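Local coordinates for DNA topoisomerase 2-associated protein PAT1 (Saccharomyces cerevisiae, PDB 5LMG) that activates mRNA decapping and represses translation, its C-terminal domain directly binding the Dcp2 decapping enzyme and the Xrn1 5'-3' exonuclease, at residues A[347-352]-A[358-363]; A[251-256]-A[279-284]; A[196-201]-A[205-210]. The protein carries 2 engineered substitutions. All blocks are in the same frame, centred on the assembly; numbering follows the deposited sequence.

Contact 1 of 3, residues A[347-352]-A[358-363]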
loop_
_atom_site.group_PDB
_atom_site.type_symbol
_atom_site.label_atom_id
_atom_site.label_comp_id
_atom_site.label_asym_id
_atom_site.label_seq_id
_atom_site.Cartn_x
_atom_site.Cartn_y
_atom_site.Cartn_z
ATOM N N GLN A 347 -1.280 12.970 -14.008
ATOM C CA GLN A 347 -2.342 12.041 -13.625
ATOM C C GLN A 347 -2.289 11.645 -12.150
ATOM O O GLN A 347 -3.341 11.633 -11.508
ATOM C CB GLN A 347 -2.349 10.796 -14.525
ATOM C CG GLN A 347 -2.801 11.053 -15.961
ATOM C CD GLN A 347 -2.259 10.028 -16.940
ATOM O OE1 GLN A 347 -1.890 8.898 -16.581
ATOM N NE2 GLN A 347 -2.188 10.410 -18.207
ATOM N N ASP A 348 -1.085 11.329 -11.615
ATOM C CA ASP A 348 -0.913 10.929 -10.212
ATOM C C ASP A 348 -1.281 12.074 -9.268
ATOM O O ASP A 348 -2.018 11.862 -8.306
ATOM C CB ASP A 348 0.511 10.411 -9.932
ATOM C CG ASP A 348 0.867 9.106 -10.632
ATOM O OD1 ASP A 348 -0.052 8.462 -11.207
ATOM O OD2 ASP A 348 2.060 8.734 -10.619
ATOM N N LEU A 349 -0.827 13.292 -9.589
ATOM C CA LEU A 349 -1.143 14.480 -8.810
ATOM C C LEU A 349 -2.650 14.833 -8.920
ATOM O O LEU A 349 -3.269 15.109 -7.895
ATOM C CB LEU A 349 -0.236 15.659 -9.214
ATOM C CG LEU A 349 -0.496 17.028 -8.555
ATOM C CD1 LEU A 349 -0.381 16.967 -7.024
ATOM C CD2 LEU A 349 0.442 18.083 -9.123
ATOM N N ASN A 350 -3.237 14.771 -10.135
ATOM C CA ASN A 350 -4.664 15.066 -10.323
ATOM C C ASN A 350 -5.591 14.058 -9.637
ATOM O O ASN A 350 -6.694 14.435 -9.269
ATOM C CB ASN A 350 -5.027 15.255 -11.797
ATOM C CG ASN A 350 -4.691 16.641 -12.265
ATOM O OD1 ASN A 350 -4.999 17.635 -11.603
ATOM N ND2 ASN A 350 -4.037 16.746 -13.409
ATOM N N LEU A 351 -5.132 12.815 -9.397
ATOM C CA LEU A 351 -5.896 11.815 -8.638
ATOM C C LEU A 351 -6.196 12.394 -7.234
ATOM O O LEU A 351 -7.335 12.340 -6.770
ATOM C CB LEU A 351 -5.101 10.484 -8.525
ATOM C CG LEU A 351 -5.697 9.349 -7.649
ATOM C CD1 LEU A 351 -7.091 8.923 -8.134
ATOM C CD2 LEU A 351 -4.781 8.136 -7.640
ATOM N N PHE A 352 -5.172 13.017 -6.615
ATOM C CA PHE A 352 -5.262 13.642 -5.301
ATOM C C PHE A 352 -6.033 14.961 -5.347
ATOM O O PHE A 352 -6.960 15.126 -4.566
ATOM C CB PHE A 352 -3.858 13.834 -4.694
ATOM C CG PHE A 352 -3.771 14.713 -3.461
ATOM C CD1 PHE A 352 -4.513 14.418 -2.319
ATOM C CD2 PHE A 352 -2.909 15.803 -3.425
ATOM C CE1 PHE A 352 -4.405 15.212 -1.168
ATOM C CE2 PHE A 352 -2.813 16.603 -2.276
ATOM C CZ PHE A 352 -3.550 16.293 -1.156
ATOM N N LEU A 358 -9.940 20.387 -7.048
ATOM C CA LEU A 358 -8.825 21.157 -7.604
ATOM C C LEU A 358 -8.219 20.428 -8.793
ATOM O O LEU A 358 -8.420 19.226 -8.924
ATOM C CB LEU A 358 -7.746 21.444 -6.532
ATOM C CG LEU A 358 -8.203 22.242 -5.290
ATOM C CD1 LEU A 358 -7.095 22.329 -4.283
ATOM C CD2 LEU A 358 -8.693 23.646 -5.665
ATOM N N VAL A 359 -7.486 21.147 -9.665
ATOM C CA VAL A 359 -6.862 20.547 -10.852
ATOM C C VAL A 359 -5.558 21.265 -11.240
ATOM O O VAL A 359 -5.486 22.492 -11.158
ATOM C CB VAL A 359 -7.867 20.424 -12.052
ATOM C CG1 VAL A 359 -8.334 21.788 -12.566
ATOM C CG2 VAL A 359 -7.311 19.569 -13.191
ATOM N N TYR A 360 -4.536 20.486 -11.658
ATOM C CA TYR A 360 -3.288 21.017 -12.189
ATOM C C TYR A 360 -3.428 20.958 -13.716
ATOM O O TYR A 360 -3.482 19.868 -14.298
ATOM C CB TYR A 360 -2.037 20.261 -11.702
ATOM C CG TYR A 360 -0.769 20.825 -12.313
ATOM C CD1 TYR A 360 -0.326 22.105 -11.994
ATOM C CD2 TYR A 360 -0.064 20.116 -13.282
ATOM C CE1 TYR A 360 0.803 22.654 -12.599
ATOM C CE2 TYR A 360 1.077 20.650 -13.883
ATOM C CZ TYR A 360 1.506 21.922 -13.540
ATOM O OH TYR A 360 2.620 22.462 -14.138
ATOM N N ARG A 361 -3.541 22.131 -14.342
ATOM C CA ARG A 361 -3.762 22.268 -15.780
ATOM C C ARG A 361 -3.248 23.628 -16.242
ATOM O O ARG A 361 -3.470 24.633 -15.564
ATOM C CB ARG A 361 -5.273 22.121 -16.067
ATOM C CG ARG A 361 -5.681 21.993 -17.530
ATOM C CD ARG A 361 -7.104 21.452 -17.667
ATOM N NE ARG A 361 -8.098 22.242 -16.928
ATOM C CZ ARG A 361 -9.201 21.740 -16.374
ATOM N NH1 ARG A 361 -9.466 20.439 -16.459
ATOM N NH2 ARG A 361 -10.047 22.533 -15.727
ATOM N N ASP A 362 -2.558 23.646 -17.401
ATOM C CA ASP A 362 -1.966 24.831 -18.045
ATOM C C ASP A 362 -0.908 25.514 -17.150
ATOM O O ASP A 362 -0.838 26.744 -17.079
ATOM C CB ASP A 362 -3.050 25.822 -18.548
ATOM C CG ASP A 362 -4.217 25.212 -19.315
ATOM O OD1 ASP A 362 -3.998 24.210 -20.046
ATOM O OD2 ASP A 362 -5.341 25.754 -19.214
ATOM N N GLY A 363 -0.102 24.687 -16.481
ATOM C CA GLY A 363 0.982 25.116 -15.600
ATOM C C GLY A 363 0.577 25.712 -14.266
ATOM O O GLY A 363 1.420 26.303 -13.586
#
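Tyr360 N gives its proton to Asn350 OD1 at 2.9 Å, a nearly straight bond (174° at the hydrogen) that reaches the oxygen in its carbonyl plane, on a lone pair. Beside it, ND2 of Asn350 gives a proton to Tyr360 O at 3.3 Å, and that oxygen lies in the plane of the amide. The side chain thus imitates one residue of a neighbouring strand, filling donor and acceptor of the same strand residue; a carboxamide suits the place, since it carries an acceptor and a donor side by side. A methyl of Val359 packs against the same amide oxygen: chi1 of Val359, 65°, swings CG2 away from the backbone N, to the side of the asparagine, and brings it to 3.4 Å from Asn350 OD1. The apolar part of the contact lies one helical position earlier, where the CD2 methyl of Leu349 rests against Tyr360 CB at 4.2 Å. The tyrosine ring then runs on to helix 290-322, where its hydroxyl is hydrogen-bonded to Glu312 and its carbons pack on Ile308, a residue that Leu349 also touches. Tyrosine suits the place because it is apolar near the backbone and polar at the far end. The other edge of the strand is taken by strand 364-367, with Val359 bonded to Ser366 in a two-stranded antiparallel hairpin. Helix and strand run nearly antiparallel, at 161°, with axes 7.6 Å apart. Two bonds to one residue fix the turn of the Asn350 amide and probably help hold the hairpin strand against the last turns of helix 329-355.

Contact 2 of 3, residues A[251-256]-A[279-284]. Engineered in segment 279-284: Ala279 (natural residue Gln). With EDO (1,2-ethanediol), chain H.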
loop_
_atom_site.group_PDB
_atom_site.type_symbol
_atom_site.label_atom_id
_atom_site.label_comp_id
_atom_site.label_asym_id
_atom_site.label_seq_id
_atom_site.Cartn_x
_atom_site.Cartn_y
_atom_site.Cartn_z
ATOM N N GLN A 251 3.992 14.221 5.750
ATOM C CA GLN A 251 5.141 14.347 4.842
ATOM C C GLN A 251 6.079 13.101 4.873
ATOM O O GLN A 251 6.703 12.781 3.853
ATOM C CB GLN A 251 5.899 15.668 5.120
ATOM C CG GLN A 251 7.388 15.716 4.730
ATOM C CD GLN A 251 7.629 15.799 3.239
ATOM O OE1 GLN A 251 7.177 16.730 2.557
ATOM N NE2 GLN A 251 8.415 14.866 2.714
ATOM N N LEU A 252 6.113 12.372 6.015
ATOM C CA LEU A 252 6.964 11.180 6.199
ATOM C C LEU A 252 6.591 9.990 5.286
ATOM O O LEU A 252 7.346 9.023 5.197
ATOM C CB LEU A 252 7.019 10.752 7.675
ATOM C CG LEU A 252 7.512 11.795 8.696
ATOM C CD1 LEU A 252 7.523 11.197 10.098
ATOM C CD2 LEU A 252 8.915 12.333 8.342
ATOM N N ILE A 253 5.452 10.073 4.588
ATOM C CA ILE A 253 5.030 9.053 3.630
ATOM C C ILE A 253 5.908 9.118 2.348
ATOM O O ILE A 253 5.984 8.131 1.620
ATOM C CB ILE A 253 3.504 9.088 3.339
ATOM C CG1 ILE A 253 3.110 10.282 2.433
ATOM C CG2 ILE A 253 2.666 9.041 4.639
ATOM C CD1 ILE A 253 1.630 10.337 2.044
ATOM N N PHE A 254 6.567 10.279 2.090
ATOM C CA PHE A 254 7.466 10.485 0.939
ATOM C C PHE A 254 8.892 10.099 1.389
ATOM O O PHE A 254 9.435 10.763 2.273
ATOM C CB PHE A 254 7.411 11.945 0.444
ATOM C CG PHE A 254 6.104 12.353 -0.195
ATOM C CD1 PHE A 254 5.039 12.802 0.581
ATOM C CD2 PHE A 254 5.937 12.289 -1.578
ATOM C CE1 PHE A 254 3.824 13.176 -0.014
ATOM C CE2 PHE A 254 4.729 12.676 -2.175
ATOM C CZ PHE A 254 3.683 13.131 -1.388
ATOM N N PRO A 255 9.482 8.996 0.853
ATOM C CA PRO A 255 10.823 8.574 1.313
ATOM C C PRO A 255 11.948 9.548 0.955
ATOM O O PRO A 255 11.786 10.317 -0.004
ATOM C CB PRO A 255 11.033 7.211 0.625
ATOM C CG PRO A 255 9.682 6.787 0.160
ATOM C CD PRO A 255 8.964 8.068 -0.167
ATOM N N PRO A 256 13.090 9.531 1.695
ATOM C CA PRO A 256 14.208 10.418 1.337
ATOM C C PRO A 256 14.768 10.092 -0.042
ATOM O O PRO A 256 14.598 8.981 -0.555
ATOM C CB PRO A 256 15.262 10.156 2.425
ATOM C CG PRO A 256 14.576 9.358 3.474
ATOM C CD PRO A 256 13.449 8.652 2.824
ATOM N N ALA A 279 -2.171 8.050 -4.372
ATOM C CA ALA A 279 -3.397 7.240 -4.252
ATOM C C ALA A 279 -3.831 7.203 -2.781
ATOM O O ALA A 279 -5.016 7.375 -2.489
ATOM C CB ALA A 279 -3.177 5.835 -4.793
ATOM N N PHE A 280 -2.867 7.049 -1.857
ATOM C CA PHE A 280 -3.142 7.103 -0.425
ATOM C C PHE A 280 -3.701 8.486 -0.036
ATOM O O PHE A 280 -4.714 8.544 0.660
ATOM C CB PHE A 280 -1.884 6.787 0.414
ATOM C CG PHE A 280 -2.039 7.154 1.880
ATOM C CD1 PHE A 280 -2.751 6.331 2.752
ATOM C CD2 PHE A 280 -1.498 8.336 2.379
ATOM C CE1 PHE A 280 -2.909 6.677 4.100
ATOM C CE2 PHE A 280 -1.678 8.695 3.719
ATOM C CZ PHE A 280 -2.373 7.856 4.579
ATOM N N LEU A 281 -3.036 9.584 -0.493
ATOM C CA LEU A 281 -3.433 10.964 -0.181
ATOM C C LEU A 281 -4.819 11.281 -0.721
ATOM O O LEU A 281 -5.551 12.007 -0.074
ATOM C CB LEU A 281 -2.403 11.984 -0.694
ATOM C CG LEU A 281 -1.062 12.062 0.041
ATOM C CD1 LEU A 281 -0.067 12.912 -0.738
ATOM C CD2 LEU A 281 -1.224 12.632 1.467
ATOM N N ALA A 282 -5.174 10.717 -1.904
ATOM C CA ALA A 282 -6.476 10.894 -2.543
ATOM C C ALA A 282 -7.552 10.217 -1.687
ATOM O O ALA A 282 -8.583 10.835 -1.423
ATOM C CB ALA A 282 -6.463 10.307 -3.950
ATOM N N SER A 283 -7.291 8.987 -1.191
ATOM C CA SER A 283 -8.270 8.286 -0.346
ATOM C C SER A 283 -8.423 8.947 1.028
ATOM O O SER A 283 -9.549 9.038 1.532
ATOM C CB SER A 283 -7.953 6.799 -0.229
ATOM O OG SER A 283 -6.800 6.589 0.568
ATOM N N LEU A 284 -7.311 9.468 1.600
ATOM C CA LEU A 284 -7.321 10.171 2.895
ATOM C C LEU A 284 -8.144 11.464 2.772
ATOM O O LEU A 284 -9.044 11.683 3.588
ATOM C CB LEU A 284 -5.874 10.452 3.379
ATOM C CG LEU A 284 -5.678 11.034 4.802
ATOM C CD1 LEU A 284 -6.038 10.025 5.911
ATOM C CD2 LEU A 284 -4.258 11.545 4.978
HETATM C C1 EDO H . 10.329 13.253 -3.176
HETATM O O1 EDO H . 9.001 13.314 -3.677
HETATM C C2 EDO H . 10.330 12.497 -1.827
HETATM O O2 EDO H . 10.046 11.104 -1.999
#
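This is a buried, wholly apolar contact between the loop that joins helix 234-246 to helix 257-267 and one flank of helix 275-286, in the all-helical part of the domain. Ile253, at the end of a short 3-10 turn, supplies most of the loop's share. Its CD1 methyl reaches between two consecutive helix residues and lies 3.7 Å from Phe280 CD2 and 3.7 Å from Leu281 CD2. The branch is placed there by a chi1 of 75°, which puts CG1 between the backbone N and the carbonyl carbon while CG2 stands anti to the carbonyl; the long, extended arm of isoleucine then bridges to the helix. Phe254 comes in beside it: its CZ meets the other methyl of the leucine, Leu281 CD1, at 3.8 Å, the two side chains crossing at about a right angle. Leucine fits because its forked end serves both loop residues, one methyl each. The turn itself is held by Phe254 N bonding to Gln251 O at 3.1 Å. On the helix, Phe280 O takes the usual bond from Leu284 N and a second from Ser283 OG at 2.9 Å, so the serine hydroxyl is satisfied by its own helix. Farther out, the Phe254 ring packs edge-to-face with Trp278 and touches Val300 of helix 290-322, Leu281 leans on Ile296 of that same helix, and Phe280 turns to Leu204 and Thr208 of helix 201-216.

Contact 3 of 3, residues A[196-201]-A[205-210]. With EDO (1,2-ethanediol), chain J.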
loop_
_atom_site.group_PDB
_atom_site.type_symbol
_atom_site.label_atom_id
_atom_site.label_comp_id
_atom_site.label_asym_id
_atom_site.label_seq_id
_atom_site.Cartn_x
_atom_site.Cartn_y
_atom_site.Cartn_z
ATOM N N PHE A 196 4.784 4.901 11.551
ATOM C CA PHE A 196 5.792 3.941 11.109
ATOM C C PHE A 196 5.263 3.128 9.912
ATOM O O PHE A 196 5.990 2.978 8.934
ATOM C CB PHE A 196 6.281 3.002 12.241
ATOM C CG PHE A 196 7.149 1.861 11.720
ATOM C CD1 PHE A 196 8.437 2.102 11.247
ATOM C CD2 PHE A 196 6.649 0.563 11.643
ATOM C CE1 PHE A 196 9.219 1.060 10.721
ATOM C CE2 PHE A 196 7.436 -0.481 11.128
ATOM C CZ PHE A 196 8.716 -0.225 10.670
ATOM N N LEU A 197 3.990 2.659 9.967
ATOM C CA LEU A 197 3.361 1.878 8.881
ATOM C C LEU A 197 3.340 2.627 7.540
ATOM O O LEU A 197 3.512 2.007 6.481
ATOM C CB LEU A 197 1.937 1.409 9.247
ATOM C CG LEU A 197 1.772 0.414 10.405
ATOM C CD1 LEU A 197 0.317 -0.024 10.515
ATOM C CD2 LEU A 197 2.694 -0.827 10.251
ATOM N N THR A 198 3.189 3.966 7.595
ATOM C CA THR A 198 3.170 4.829 6.407
ATOM C C THR A 198 4.564 5.049 5.768
ATOM O O THR A 198 4.627 5.581 4.662
ATOM C CB THR A 198 2.467 6.154 6.696
ATOM O OG1 THR A 198 3.286 6.957 7.537
ATOM C CG2 THR A 198 1.042 5.972 7.243
ATOM N N THR A 199 5.664 4.656 6.456
ATOM C CA THR A 199 7.038 4.742 5.907
ATOM C C THR A 199 7.319 3.488 5.032
ATOM O O THR A 199 8.354 3.401 4.362
ATOM C CB THR A 199 8.110 4.934 7.000
ATOM O OG1 THR A 199 8.272 3.732 7.746
ATOM C CG2 THR A 199 7.855 6.147 7.910
ATOM N N SER A 200 6.376 2.532 5.042
ATOM C CA SER A 200 6.440 1.285 4.286
ATOM C C SER A 200 5.449 1.301 3.125
ATOM O O SER A 200 4.282 1.655 3.313
ATOM C CB SER A 200 6.179 0.100 5.218
ATOM O OG SER A 200 5.616 -1.030 4.573
ATOM N N LYS A 201 5.909 0.873 1.932
ATOM C CA LYS A 201 5.072 0.771 0.737
ATOM C C LYS A 201 3.866 -0.175 0.978
ATOM O O LYS A 201 2.746 0.188 0.637
ATOM C CB LYS A 201 5.894 0.347 -0.489
ATOM C CG LYS A 201 5.124 0.413 -1.804
ATOM C CD LYS A 201 5.973 -0.065 -2.967
ATOM C CE LYS A 201 5.459 0.445 -4.285
ATOM N NZ LYS A 201 6.360 0.075 -5.406
ATOM N N ASN A 205 -0.100 0.974 1.337
ATOM C CA ASN A 205 -1.078 0.345 0.445
ATOM C C ASN A 205 -2.176 -0.393 1.220
ATOM O O ASN A 205 -3.333 -0.325 0.822
ATOM C CB ASN A 205 -0.409 -0.547 -0.569
ATOM C CG ASN A 205 0.405 0.188 -1.616
ATOM O OD1 ASN A 205 0.329 1.415 -1.772
ATOM N ND2 ASN A 205 1.223 -0.550 -2.345
ATOM N N LEU A 206 -1.829 -1.051 2.346
ATOM C CA LEU A 206 -2.824 -1.726 3.188
ATOM C C LEU A 206 -3.794 -0.713 3.804
ATOM O O LEU A 206 -4.992 -0.988 3.853
ATOM C CB LEU A 206 -2.175 -2.586 4.284
ATOM C CG LEU A 206 -1.700 -3.972 3.841
ATOM C CD1 LEU A 206 -0.746 -4.577 4.855
ATOM C CD2 LEU A 206 -2.870 -4.898 3.628
ATOM N N ILE A 207 -3.288 0.467 4.231
ATOM C CA ILE A 207 -4.125 1.525 4.809
ATOM C C ILE A 207 -5.077 2.062 3.723
ATOM O O ILE A 207 -6.273 2.148 3.977
ATOM C CB ILE A 207 -3.306 2.636 5.536
ATOM C CG1 ILE A 207 -2.537 2.055 6.745
ATOM C CG2 ILE A 207 -4.218 3.800 5.999
ATOM C CD1 ILE A 207 -1.314 2.876 7.214
ATOM N N THR A 208 -4.550 2.331 2.500
ATOM C CA THR A 208 -5.334 2.821 1.351
ATOM C C THR A 208 -6.509 1.886 1.030
ATOM O O THR A 208 -7.618 2.378 0.801
ATOM C CB THR A 208 -4.447 3.059 0.131
ATOM O OG1 THR A 208 -3.334 3.841 0.523
ATOM C CG2 THR A 208 -5.197 3.741 -1.036
ATOM N N ILE A 209 -6.255 0.552 1.018
ATOM C CA ILE A 209 -7.272 -0.481 0.790
ATOM C C ILE A 209 -8.402 -0.357 1.844
ATOM O O ILE A 209 -9.556 -0.306 1.456
ATOM C CB ILE A 209 -6.647 -1.906 0.781
ATOM C CG1 ILE A 209 -5.842 -2.155 -0.509
ATOM C CG2 ILE A 209 -7.725 -2.993 0.988
ATOM C CD1 ILE A 209 -4.752 -3.159 -0.341
ATOM N N LEU A 210 -8.058 -0.306 3.159
ATOM C CA LEU A 210 -9.042 -0.169 4.243
ATOM C C LEU A 210 -9.851 1.120 4.130
ATOM O O LEU A 210 -11.071 1.050 4.234
ATOM C CB LEU A 210 -8.419 -0.283 5.660
ATOM C CG LEU A 210 -7.761 -1.606 6.074
ATOM C CD1 LEU A 210 -7.262 -1.511 7.507
ATOM C CD2 LEU A 210 -8.734 -2.792 5.960
HETATM C C1 EDO J . -3.906 0.644 -2.785
HETATM O O1 EDO J . -3.491 -0.353 -1.880
HETATM C C2 EDO J . -2.650 1.302 -3.391
HETATM O O2 EDO J . -2.994 2.565 -3.924
#
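Lys201 and Asn205 form the first turn of helix 201-216, and with the residues before them they make a tight turn between two consecutive helices, in which a type I beta turn runs from Leu197 to Ser200 and Ser200 serves as N-cap of the second helix. The backbone bonds set the geometry. Asn205 N gives the i-to-i+4 bond to Lys201 O at 3.0 Å, with the donor tilted 27° from the carbonyl plane. Ahead of it, Ser200 OG accepts from Gly203 N, and a serine is well suited to capping because its short hydroxyl folds back onto a backbone N-H of the first turn, which has no preceding helical carbonyl to bond; the same hydroxyl is also bonded to Ser141 OG. Phe196 O takes two bonds from Thr199, one from its N and one from its OG1, the latter 2.7 Å long. Polar side chains come next. The chains of Lys201 and Asn205 lie side by side and point the same way, Lys201 CG being 4.1 Å from Asn205 ND2. A chi1 of -69° lays the Asn205 amide beside that methylene, with ND2 directed to its hydrogen-bond partner, Gln161 of helix 151-174, while Lys201 makes a cation-pi contact with Tyr276. A leucine at Asn205 would probably leave Gln161 OE1 without this amide donor and weaken the tie to helix 151-174. Apolar contact closes the corner from the inside. Beta-branched Ile207, two residues on from Asn205 and on roughly the other side of the helix, sends its CD1 methyl back to the turn, where Thr198 offers a methyl and Leu197 its CB. The distances are 3.9 Å from Ile207 CD1 to Thr198 CG2 and 4.1 Å from Ile207 CD1 to Leu197 CB.

Overall arrangement
From the N terminus the first along the chain is contact 3, which closes the short turn between helices 194-197 and 201-216. Contact 2 follows, drawing the loop after helix 234-246 onto helix 275-286 across 22 intervening residues, and contact 1 comes last, folding the C-terminal hairpin back on helix 329-355. The three loops lie in series; none encloses or crosses another. In space contacts 2 and 3 are neighbours, with centres about 9 Å apart, and touch through Ser283 with Thr208 and Ile253 with Thr198. Contact 1 joins contact 2 where Phe352 meets Leu281. Helix 275-286 therefore stands between the turn and the hairpin.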